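Local atomic coordinates of enterotoxin SEN variant (Staphylococcus aureus, PDB entry 6KRY), a protein that probably acts as a superantigen, a secreted toxin that bridges MHC class II molecules and T-cell receptors and so over-activates T cells. Residues A[122-127]-A[219-224]; A[133-138]-A[151-156]. One frame throughout, in Å; residues are numbered along the deposited sequence.

Contact 1: residues A[122-127]-A[219-224]; sequences GVNVFK and HIDVFL
Phe126 and Phe223 lie side by side on neighbouring parallel strands, a worked example of in-register pairing across a parallel ladder. Their ring planes are only 11° apart but slid past each other, with centroids 5.3 Å apart, so the rings barely overlap, and Phe126 CD1 comes to 3.5 Å from Phe223 CE1. Both CG atoms stand beside their own backbone N (chi1 -61° and -62°), which sends both rings off the same face of the sheet; similar second torsions keep them nearly parallel. Five backbone hydrogen bonds run the length of the pair, among them Phe126 N to Val222 O at 2.8 Å.

The buried, apolar side carries Val123, Val125, Ile220, Val222 and Leu224, where Val123 CG1 rests 3.8 Å from Val222 CG2. The other face is partly exposed: beyond the close phenylalanine patch, a water lies between Asn124 OD1 and Ile220 O, 3.0 Å from Ile220 O, with more acceptors around it than it has protons, while the amide of Asn124 and carboxylate of Asp221 run nearly coplanar.

These are central strands of the beta-grasp sheet: 130-139 pairs beyond 122-127, 173-180 pairs beyond 219-224, and helix 146-161 covers the valine face through Val153, Leu157 and Tyr161.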
loop_
_atom_site.group_PDB
_atom_site.type_symbol
_atom_site.label_atom_id
_atom_site.label_comp_id
_atom_site.label_asym_id
_atom_site.label_seq_id
_atom_site.Cartn_x
_atom_site.Cartn_y
_atom_site.Cartn_z
ATOM N N GLY A 122 -5.008 14.224 -7.413
ATOM C CA GLY A 122 -5.769 15.028 -6.428
ATOM C C GLY A 122 -6.469 14.110 -5.439
ATOM O O GLY A 122 -6.979 13.070 -5.830
ATOM N N VAL A 123 -6.437 14.501 -4.167
ATOM C CA VAL A 123 -7.145 13.835 -3.079
ATOM C C VAL A 123 -8.059 14.862 -2.403
ATOM O O VAL A 123 -7.589 15.794 -1.780
ATOM C CB VAL A 123 -6.150 13.239 -2.057
ATOM C CG1 VAL A 123 -6.882 12.436 -0.995
ATOM C CG2 VAL A 123 -5.034 12.425 -2.705
ATOM N N ASN A 124 -9.365 14.672 -2.532
ATOM C CA ASN A 124 -10.347 15.477 -1.808
ATOM C C ASN A 124 -10.683 14.788 -0.485
ATOM O O ASN A 124 -10.682 13.545 -0.403
ATOM C CB ASN A 124 -11.609 15.675 -2.634
ATOM C CG ASN A 124 -11.356 16.609 -3.791
ATOM O OD1 ASN A 124 -11.492 16.204 -4.935
ATOM N ND2 ASN A 124 -11.005 17.849 -3.484
ATOM N N VAL A 125 -10.819 15.582 0.570
ATOM C CA VAL A 125 -11.086 15.034 1.878
ATOM C C VAL A 125 -12.360 15.694 2.433
ATOM O O VAL A 125 -12.492 16.945 2.443
ATOM C CB VAL A 125 -9.888 15.235 2.827
ATOM C CG1 VAL A 125 -10.169 14.649 4.199
ATOM C CG2 VAL A 125 -8.604 14.634 2.293
ATOM N N PHE A 126 -13.265 14.853 2.939
ATOM C CA PHE A 126 -14.490 15.255 3.586
ATOM C C PHE A 126 -14.499 14.706 5.021
ATOM O O PHE A 126 -14.088 13.573 5.262
ATOM C CB PHE A 126 -15.699 14.748 2.814
ATOM C CG PHE A 126 -15.763 15.279 1.403
ATOM C CD1 PHE A 126 -15.145 14.604 0.361
ATOM C CD2 PHE A 126 -16.406 16.479 1.133
ATOM C CE1 PHE A 126 -15.189 15.112 -0.933
ATOM C CE2 PHE A 126 -16.473 16.969 -0.166
ATOM C CZ PHE A 126 -15.866 16.282 -1.194
ATOM N N LYS A 127 -14.913 15.548 5.965
ATOM C CA LYS A 127 -15.022 15.142 7.351
ATOM C C LYS A 127 -16.426 15.507 7.842
ATOM O O LYS A 127 -16.773 16.702 7.835
ATOM C CB LYS A 127 -13.946 15.823 8.192
ATOM C CG LYS A 127 -13.964 15.401 9.654
ATOM C CD LYS A 127 -12.710 15.829 10.380
ATOM C CE LYS A 127 -12.766 17.270 10.840
ATOM N NZ LYS A 127 -11.954 17.443 12.065
ATOM N N HIS A 219 -8.470 9.805 -9.516
ATOM C CA HIS A 219 -8.404 10.779 -8.418
ATOM C C HIS A 219 -9.035 10.093 -7.208
ATOM O O HIS A 219 -9.665 9.026 -7.341
ATOM C CB HIS A 219 -9.084 12.105 -8.758
ATOM C CG HIS A 219 -10.550 12.004 -9.000
ATOM N ND1 HIS A 219 -11.060 11.688 -10.250
ATOM C CD2 HIS A 219 -11.612 12.131 -8.177
ATOM C CE1 HIS A 219 -12.376 11.628 -10.191
ATOM N NE2 HIS A 219 -12.751 11.955 -8.935
ATOM N N ILE A 220 -8.785 10.659 -6.042
ATOM C CA ILE A 220 -9.135 9.961 -4.789
ATOM C C ILE A 220 -10.033 10.861 -3.961
ATOM O O ILE A 220 -9.795 12.064 -3.892
ATOM C CB ILE A 220 -7.849 9.590 -4.057
ATOM C CG1 ILE A 220 -7.022 8.668 -4.955
ATOM C CG2 ILE A 220 -8.132 8.945 -2.704
ATOM C CD1 ILE A 220 -5.620 8.449 -4.435
ATOM N N ASP A 221 -11.056 10.266 -3.340
ATOM C CA ASP A 221 -11.851 10.976 -2.359
ATOM C C ASP A 221 -11.790 10.204 -1.040
ATOM O O ASP A 221 -12.024 9.001 -1.014
ATOM C CB ASP A 221 -13.295 11.148 -2.806
ATOM C CG ASP A 221 -13.467 11.831 -4.151
ATOM O OD1 ASP A 221 -12.824 12.865 -4.360
ATOM O OD2 ASP A 221 -14.225 11.279 -4.983
ATOM N N VAL A 222 -11.524 10.925 0.053
ATOM C CA VAL A 222 -11.481 10.365 1.391
ATOM C C VAL A 222 -12.699 10.888 2.180
ATOM O O VAL A 222 -12.945 12.126 2.201
ATOM C CB VAL A 222 -10.163 10.764 2.088
ATOM C CG1 VAL A 222 -10.134 10.333 3.545
ATOM C CG2 VAL A 222 -8.947 10.210 1.343
ATOM N N PHE A 223 -13.419 9.974 2.845
ATOM C CA PHE A 223 -14.574 10.317 3.682
ATOM C C PHE A 223 -14.246 9.881 5.100
ATOM O O PHE A 223 -13.966 8.720 5.331
ATOM C CB PHE A 223 -15.853 9.673 3.134
ATOM C CG PHE A 223 -16.230 10.137 1.753
ATOM C CD1 PHE A 223 -16.920 11.324 1.565
ATOM C CD2 PHE A 223 -15.831 9.425 0.631
ATOM C CE1 PHE A 223 -17.230 11.772 0.291
ATOM C CE2 PHE A 223 -16.148 9.871 -0.643
ATOM C CZ PHE A 223 -16.847 11.037 -0.805
ATOM N N LEU A 224 -14.268 10.830 6.029
ATOM C CA LEU A 224 -14.014 10.581 7.413
ATOM C C LEU A 224 -15.267 10.946 8.222
ATOM O O LEU A 224 -15.994 11.851 7.844
ATOM C CB LEU A 224 -12.834 11.433 7.886
ATOM C CG LEU A 224 -11.540 11.267 7.072
ATOM C CD1 LEU A 224 -10.469 12.195 7.621
ATOM C CD2 LEU A 224 -11.059 9.830 7.101
HETATM O O HOH W 1 -10.309 14.242 -5.864
#

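Contact 2: residues A[133-138]-A[151-156]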
loop_
_atom_site.group_PDB
_atom_site.type_symbol
_atom_site.label_atom_id
_atom_site.label_comp_id
_atom_site.label_asym_id
_atom_site.label_seq_id
_atom_site.Cartn_x
_atom_site.Cartn_y
_atom_site.Cartn_z
ATOM N N GLU A 133 -9.354 20.822 3.499
ATOM C CA GLU A 133 -8.170 21.141 2.661
ATOM C C GLU A 133 -7.865 19.879 1.840
ATOM O O GLU A 133 -7.825 18.768 2.388
ATOM C CB GLU A 133 -7.026 21.573 3.594
ATOM C CG GLU A 133 -5.892 22.342 2.939
ATOM C CD GLU A 133 -4.527 22.326 3.645
ATOM O OE1 GLU A 133 -4.479 22.096 4.885
ATOM O OE2 GLU A 133 -3.491 22.584 2.964
ATOM N N GLY A 134 -7.747 20.011 0.519
ATOM C CA GLY A 134 -7.326 18.891 -0.312
ATOM C C GLY A 134 -5.814 18.774 -0.309
ATOM O O GLY A 134 -5.118 19.649 0.188
ATOM N N PHE A 135 -5.283 17.707 -0.932
ATOM C CA PHE A 135 -3.853 17.597 -1.150
ATOM C C PHE A 135 -3.618 16.707 -2.375
ATOM O O PHE A 135 -4.556 16.116 -2.891
ATOM C CB PHE A 135 -3.137 17.105 0.108
ATOM C CG PHE A 135 -3.543 15.752 0.615
ATOM C CD1 PHE A 135 -3.041 14.591 0.029
ATOM C CD2 PHE A 135 -4.389 15.645 1.699
ATOM C CE1 PHE A 135 -3.374 13.359 0.553
ATOM C CE2 PHE A 135 -4.756 14.400 2.183
ATOM C CZ PHE A 135 -4.230 13.266 1.620
ATOM N N VAL A 136 -2.370 16.631 -2.834
ATOM C CA VAL A 136 -2.042 15.751 -3.911
ATOM C C VAL A 136 -1.017 14.743 -3.422
ATOM O O VAL A 136 -0.374 14.934 -2.439
ATOM C CB VAL A 136 -1.525 16.473 -5.164
ATOM C CG1 VAL A 136 -2.482 17.567 -5.605
ATOM C CG2 VAL A 136 -0.131 16.998 -4.951
ATOM N N ILE A 137 -0.909 13.654 -4.175
ATOM C CA ILE A 137 0.182 12.689 -4.077
ATOM C C ILE A 137 0.740 12.571 -5.498
ATOM O O ILE A 137 0.072 12.966 -6.474
ATOM C CB ILE A 137 -0.298 11.337 -3.524
ATOM C CG1 ILE A 137 -1.317 10.710 -4.474
ATOM C CG2 ILE A 137 -0.853 11.473 -2.110
ATOM C CD1 ILE A 137 -1.717 9.305 -4.119
ATOM N N LYS A 138 1.961 12.073 -5.613
ATOM C CA LYS A 138 2.646 12.060 -6.864
ATOM C C LYS A 138 3.245 10.685 -7.120
ATOM O O LYS A 138 3.519 9.945 -6.203
ATOM C CB LYS A 138 3.791 13.067 -6.843
ATOM C CG LYS A 138 3.320 14.493 -6.650
ATOM C CD LYS A 138 4.412 15.523 -6.718
ATOM C CE LYS A 138 3.905 16.811 -6.114
ATOM N NZ LYS A 138 4.646 17.950 -6.678
ATOM N N THR A 151 -1.131 3.926 0.161
ATOM C CA THR A 151 -0.170 4.108 1.201
ATOM C C THR A 151 0.202 5.588 1.335
ATOM O O THR A 151 0.250 6.099 2.441
ATOM C CB THR A 151 1.095 3.283 0.949
ATOM O OG1 THR A 151 0.730 1.910 0.921
ATOM C CG2 THR A 151 2.122 3.521 2.025
ATOM N N LYS A 152 0.459 6.262 0.202
ATOM C CA LYS A 152 0.810 7.680 0.214
ATOM C C LYS A 152 -0.317 8.541 0.813
ATOM O O LYS A 152 -0.070 9.426 1.662
ATOM C CB LYS A 152 1.160 8.121 -1.201
ATOM C CG LYS A 152 2.524 7.651 -1.654
ATOM C CD LYS A 152 2.863 8.058 -3.053
ATOM C CE LYS A 152 4.326 7.772 -3.322
ATOM N NZ LYS A 152 4.670 7.818 -4.768
ATOM N N VAL A 153 -1.567 8.228 0.475
ATOM C CA VAL A 153 -2.718 8.901 1.109
ATOM C C VAL A 153 -2.794 8.602 2.622
ATOM O O VAL A 153 -2.962 9.536 3.437
ATOM C CB VAL A 153 -4.032 8.502 0.420
ATOM C CG1 VAL A 153 -5.260 9.053 1.117
ATOM C CG2 VAL A 153 -4.033 9.014 -0.996
ATOM N N ARG A 154 -2.724 7.324 3.001
ATOM C CA ARG A 154 -2.891 6.943 4.375
ATOM C C ARG A 154 -1.807 7.592 5.248
ATOM O O ARG A 154 -2.113 8.049 6.379
ATOM C CB ARG A 154 -2.939 5.429 4.515
ATOM C CG ARG A 154 -4.242 4.828 4.030
ATOM C CD ARG A 154 -4.361 3.364 4.392
ATOM N NE ARG A 154 -5.376 2.711 3.571
ATOM C CZ ARG A 154 -6.071 1.658 3.926
ATOM N NH1 ARG A 154 -6.140 1.291 5.198
ATOM N NH2 ARG A 154 -6.696 0.974 2.985
ATOM N N PHE A 155 -0.575 7.682 4.728
ATOM C CA PHE A 155 0.503 8.304 5.457
ATOM C C PHE A 155 0.126 9.768 5.784
ATOM O O PHE A 155 0.301 10.262 6.898
ATOM C CB PHE A 155 1.773 8.207 4.613
ATOM C CG PHE A 155 2.989 8.615 5.383
ATOM C CD1 PHE A 155 3.595 7.720 6.240
ATOM C CD2 PHE A 155 3.452 9.932 5.323
ATOM C CE1 PHE A 155 4.685 8.122 6.999
ATOM C CE2 PHE A 155 4.570 10.328 6.050
ATOM C CZ PHE A 155 5.164 9.424 6.907
ATOM N N LYS A 156 -0.402 10.468 4.786
ATOM C CA LYS A 156 -0.799 11.871 4.962
ATOM C C LYS A 156 -2.012 11.983 5.893
ATOM O O LYS A 156 -2.079 12.855 6.789
ATOM C CB LYS A 156 -1.094 12.468 3.599
ATOM C CG LYS A 156 0.128 12.963 2.858
ATOM C CD LYS A 156 0.014 14.451 2.556
ATOM C CE LYS A 156 -0.457 15.236 3.767
ATOM N NZ LYS A 156 0.143 16.592 3.801
#
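Phe135 packs against Lys156 where the helix of the beta-grasp domain lies across its sheet, meeting the outermost strand 130-139. In this fold a helix rests against one face of a mixed sheet, and here Phe135, Ile137 and two lysines bridge the edge strand to it. The local strand and helix axes approach to 8.9 Å at 139°, a gap that the side chains span.

Phe135 buries the most surface. With CG set between its backbone N and carbonyl carbon (chi1 61°), the ring lies alongside Lys156, whose side chain slides past it in the opposite direction. The CB of Lys156 comes to 3.8 Å from Phe135 CZ at the end of the ring, after which the bent chain carries Lys156 CD over one face, 4.2 Å from the ring centroid, in a CH-pi contact. The ammonium lies farther out, so any cation-pi attraction is weak; it is the aliphatic part of the lysine that does the covering.

Ile137, the next inward-facing residue of the strand, is buried. Its CD1 reaches 3.9 Å from Val153 CG2, the two side chains crossing at about a right angle, and Ile137 CG2 lies 4.0 Å from Lys152 CB. Behind this pair Ile220 of strand 218-225 touches both Ile137 and Val153, so the isoleucine merges with the core under the central strands.

Lys152 then continues beyond Ile137 as an extended chain to the strand backbone. Its ammonium forms a salt bridge with Glu148, one turn earlier in the helix, and also hydrogen-bonds to the carbonyl of Lys138, where Lys152 NZ sits 2.8 Å from Lys138 O with a C=O...N angle of 160°.

Overall arrangement
From the N terminus, helix 15-26 precedes the mixed sheet of the OB-fold family region, and the chain then enters the beta-grasp region along strand 114-127. Strand 130-139 follows directly and pairs antiparallel with it; after strand 143-145 the chain runs into helix 146-161, and contact 2 closes this short loop of 12 residues between its segments. Contact 1 closes much later, when the final strand 218-225 returns beside 114-127 after 91 intervening residues, so the smaller loop lies wholly within the larger. The two meet in one core, their centres 9 Å apart: Val123 N probably hydrogen-bonds to Phe135 O, and Val125 CG2 packs on Phe135 CE2, joining edge strand, central strands and helix.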